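Local coordinates for putative uncharacterized protein pf13_0012 (Plasmodium falciparum, PDB 2VWA), which is of unknown function but binds phosphatidylethanolamine through its soluble domain and is probably needed by the malaria parasite for liver-stage development, at residues K14-V19 with L72-E77. Residues are numbered along the deposited sequence; the frame is centred on the assembly and turned at random.
Sequences KNNVDV and LSKYQE
Val19 and Gln76 meet where the loop before helix 21-41 lies across the capped N-terminus of helix 74-99 in this all-helical soluble domain. Ser73 and Gln76 form a capping box: Ser73 OG, the N-cap, accepts from Gln76 N, while Gln76 OE1 takes Ser73 N at 3.1 Å. The same oxygen receives Val19 N at 3.0 Å, both donors lying in the carbonyl plane on lone pairs. On the other half of the amide, NE2 of Gln76 donates to Val19 O at 2.8 Å, with that acceptor nearly in the amide plane. The C=O and N-H of the Gln76 side chain thus pair with the N-H and C=O of a single residue, Val19, and three bonds fix the rotation of its amide. Val19 CG2 packs obliquely against this amide and also touches Leu72 CD1 (3.9 Å); Tyr24 of helix 21-41 covers both Val19 and Gln76.

At Asp18 the carboxylate is turned 42° from the Gln76 amide, and its OD1 accepts a hydrogen bond from Ser73 OG that is modelled very short, 2.5 Å. The negative charge so close to the helix start probably interacts favourably with the helix dipole. Ser73 OG serves loop and helix at once.

Farther along the loop Asn15 makes an Asx turn, its OD1 accepting from Val17 N. With CG swung anti to N (chi1 -175°), its amide extends toward Leu72, where ND2 reaches Leu72 O in a weak bond of 3.1 Å; Asn13 ND2 binds that same carbonyl. Lys74 bends at chi3 and chi4, and its NZ bonds to Asn13 O. Its backbone N meets Asn15 O at 2.9 Å, almost in line with the carbonyl bond (C=O...N angle 173°).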
ATOM      1  N   LYS A  14     -17.187  -0.643   1.985  1.00 20.85           N
ATOM      2  CA  LYS A  14     -18.412  -0.859   2.756  1.00 21.48           C
ATOM      3  C   LYS A  14     -18.532  -2.283   3.306  1.00 20.65           C
ATOM      4  O   LYS A  14     -19.535  -2.639   3.937  1.00 21.26           O
ATOM      5  CB  LYS A  14     -19.637  -0.535   1.912  1.00 22.32           C
ATOM      6  CG  LYS A  14     -20.025   0.915   1.926  1.00 25.13           C
ATOM      7  CD  LYS A  14     -20.858   1.224   0.691  1.00 30.28           C
ATOM      8  CE  LYS A  14     -21.376   2.647   0.731  1.00 33.23           C
ATOM      9  NZ  LYS A  14     -21.365   3.243  -0.637  1.00 36.38           N
ATOM     10  N   ASN A  15     -17.514  -3.096   3.061  1.00 19.00           N
ATOM     11  CA  ASN A  15     -17.412  -4.367   3.717  1.00 17.37           C
ATOM     12  C   ASN A  15     -17.049  -4.220   5.208  1.00 17.15           C
ATOM     13  O   ASN A  15     -15.990  -3.655   5.540  1.00 16.99           O
ATOM     14  CB  ASN A  15     -16.361  -5.190   3.013  1.00 16.80           C
ATOM     15  CG  ASN A  15     -16.267  -6.564   3.561  1.00 14.87           C
ATOM     16  OD1 ASN A  15     -17.242  -7.099   4.093  1.00 14.26           O
ATOM     17  ND2 ASN A  15     -15.097  -7.162   3.440  1.00 13.34           N
ATOM     18  N   ASN A  16     -17.924  -4.713   6.098  1.00 16.22           N
ATOM     19  CA  ASN A  16     -17.555  -4.845   7.527  1.00 15.35           C
ATOM     20  C   ASN A  16     -17.318  -6.261   8.054  1.00 13.76           C
ATOM     21  O   ASN A  16     -17.336  -6.472   9.254  1.00 13.92           O
ATOM     22  CB  ASN A  16     -18.482  -4.055   8.470  1.00 15.56           C
ATOM     23  CG  ASN A  16     -18.731  -2.615   7.984  1.00 18.52           C
ATOM     24  OD1 ASN A  16     -19.345  -2.396   6.930  1.00 18.91           O
ATOM     25  ND2 ASN A  16     -18.254  -1.637   8.752  1.00 20.02           N
ATOM     26  N   VAL A  17     -17.042  -7.204   7.161  1.00 11.80           N
ATOM     27  CA  VAL A  17     -16.733  -8.582   7.545  1.00 10.78           C
ATOM     28  C   VAL A  17     -15.235  -8.897   7.346  1.00 10.41           C
ATOM     29  O   VAL A  17     -14.783  -9.074   6.212  1.00 10.56           O
ATOM     30  CB  VAL A  17     -17.572  -9.585   6.717  1.00 10.57           C
ATOM     31  CG1 VAL A  17     -17.301 -11.020   7.167  1.00  7.93           C
ATOM     32  CG2 VAL A  17     -19.063  -9.261   6.862  1.00 10.31           C
ATOM     33  N   ASP A  18     -14.482  -8.949   8.443  1.00  9.14           N
ATOM     34  CA  ASP A  18     -13.037  -9.170   8.400  1.00  8.26           C
ATOM     35  C   ASP A  18     -12.645 -10.490   7.712  1.00  7.24           C
ATOM     36  O   ASP A  18     -13.350 -11.511   7.869  1.00  6.54           O
ATOM     37  CB  ASP A  18     -12.448  -9.228   9.820  1.00  8.93           C
ATOM     38  CG  ASP A  18     -12.534  -7.913  10.579  1.00 10.47           C
ATOM     39  OD1 ASP A  18     -12.760  -6.847   9.967  1.00 13.27           O
ATOM     40  OD2 ASP A  18     -12.348  -7.949  11.823  1.00 11.80           O
ATOM     41  N   VAL A  19     -11.527 -10.473   6.970  1.00  5.29           N
ATOM     42  CA  VAL A  19     -10.872 -11.729   6.595  1.00  4.18           C
ATOM     43  C   VAL A  19     -10.062 -12.194   7.818  1.00  4.57           C
ATOM     44  O   VAL A  19      -9.847 -11.419   8.746  1.00  4.43           O
ATOM     45  CB  VAL A  19      -9.925 -11.581   5.368  1.00  4.45           C
ATOM     46  CG1 VAL A  19     -10.666 -11.074   4.139  1.00  2.00           C
ATOM     47  CG2 VAL A  19      -8.650 -10.694   5.735  1.00  2.21           C
ATOM     48  N   LEU A  72     -10.935  -7.015   2.068  1.00 12.30           N
ATOM     49  CA  LEU A  72     -10.679  -6.610   3.446  1.00 11.20           C
ATOM     50  C   LEU A  72     -11.886  -5.881   3.948  1.00 10.83           C
ATOM     51  O   LEU A  72     -12.657  -5.350   3.155  1.00 10.12           O
ATOM     52  CB  LEU A  72      -9.476  -5.671   3.498  1.00 10.73           C
ATOM     53  CG  LEU A  72      -8.100  -6.271   3.836  1.00 11.58           C
ATOM     54  CD1 LEU A  72      -7.898  -7.672   3.332  1.00  9.95           C
ATOM     55  CD2 LEU A  72      -6.919  -5.366   3.413  1.00 10.87           C
ATOM     56  N   SER A  73     -12.072  -5.870   5.263  1.00 10.54           N
ATOM     57  CA  SER A  73     -13.040  -4.952   5.843  1.00 10.96           C
ATOM     58  C   SER A  73     -12.503  -3.514   5.899  1.00 11.85           C
ATOM     59  O   SER A  73     -11.284  -3.296   5.798  1.00 11.10           O
ATOM     60  CB  SER A  73     -13.437  -5.426   7.227  1.00 10.62           C
ATOM     61  OG  SER A  73     -12.353  -5.309   8.103  1.00  9.18           O
ATOM     62  N   LYS A  74     -13.412  -2.541   6.060  1.00 13.25           N
ATOM     63  CA  LYS A  74     -13.033  -1.127   6.112  1.00 14.87           C
ATOM     64  C   LYS A  74     -11.955  -0.955   7.159  1.00 14.56           C
ATOM     65  O   LYS A  74     -10.908  -0.335   6.897  1.00 14.57           O
ATOM     66  CB  LYS A  74     -14.226  -0.222   6.450  1.00 15.01           C
ATOM     67  CG  LYS A  74     -13.997   1.268   6.096  1.00 17.40           C
ATOM     68  CD  LYS A  74     -14.842   2.233   6.945  1.00 18.97           C
ATOM     69  CE  LYS A  74     -16.184   2.627   6.279  1.00 26.08           C
ATOM     70  NZ  LYS A  74     -17.237   1.535   6.251  1.00 28.81           N
ATOM     71  N   TYR A  75     -12.186  -1.541   8.332  1.00 14.43           N
ATOM     72  CA  TYR A  75     -11.215  -1.454   9.416  1.00 14.65           C
ATOM     73  C   TYR A  75      -9.871  -2.100   9.025  1.00 14.07           C
ATOM     74  O   TYR A  75      -8.803  -1.594   9.408  1.00 14.49           O
ATOM     75  CB  TYR A  75     -11.795  -2.015  10.735  1.00 15.78           C
ATOM     76  CG  TYR A  75     -10.773  -2.497  11.750  1.00 17.71           C
ATOM     77  CD1 TYR A  75     -10.315  -1.677  12.795  1.00 19.33           C
ATOM     78  CD2 TYR A  75     -10.289  -3.800  11.685  1.00 19.71           C
ATOM     79  CE1 TYR A  75      -9.371  -2.168  13.728  1.00 18.35           C
ATOM     80  CE2 TYR A  75      -9.366  -4.281  12.586  1.00 18.08           C
ATOM     81  CZ  TYR A  75      -8.911  -3.478  13.581  1.00 18.46           C
ATOM     82  OH  TYR A  75      -7.998  -4.050  14.433  1.00 21.51           O
ATOM     83  N   GLN A  76      -9.919  -3.187   8.247  1.00 12.15           N
ATOM     84  CA  GLN A  76      -8.703  -3.874   7.858  1.00 11.01           C
ATOM     85  C   GLN A  76      -7.964  -3.099   6.794  1.00 11.04           C
ATOM     86  O   GLN A  76      -6.758  -3.129   6.751  1.00 10.25           O
ATOM     87  CB  GLN A  76      -8.989  -5.281   7.363  1.00 10.01           C
ATOM     88  CG  GLN A  76      -8.885  -6.328   8.442  1.00  9.07           C
ATOM     89  CD  GLN A  76      -9.558  -7.629   8.067  1.00  5.94           C
ATOM     90  OE1 GLN A  76     -10.451  -7.652   7.232  1.00  7.57           O
ATOM     91  NE2 GLN A  76      -9.125  -8.719   8.675  1.00  2.91           N
ATOM     92  N   GLU A  77      -8.711  -2.398   5.953  1.00 11.30           N
ATOM     93  CA  GLU A  77      -8.155  -1.603   4.875  1.00 11.99           C
ATOM     94  C   GLU A  77      -7.396  -0.401   5.441  1.00 11.31           C
ATOM     95  O   GLU A  77      -6.279  -0.146   5.027  1.00 11.21           O
ATOM     96  CB  GLU A  77      -9.264  -1.183   3.880  1.00 11.89           C
ATOM     97  CG  GLU A  77      -8.790  -0.239   2.771  1.00 14.06           C
ATOM     98  CD  GLU A  77      -9.847   0.083   1.731  1.00 14.69           C
ATOM     99  OE1 GLU A  77     -10.366  -0.858   1.056  1.00 17.47           O
ATOM    100  OE2 GLU A  77     -10.135   1.299   1.574  1.00 18.21           O
TER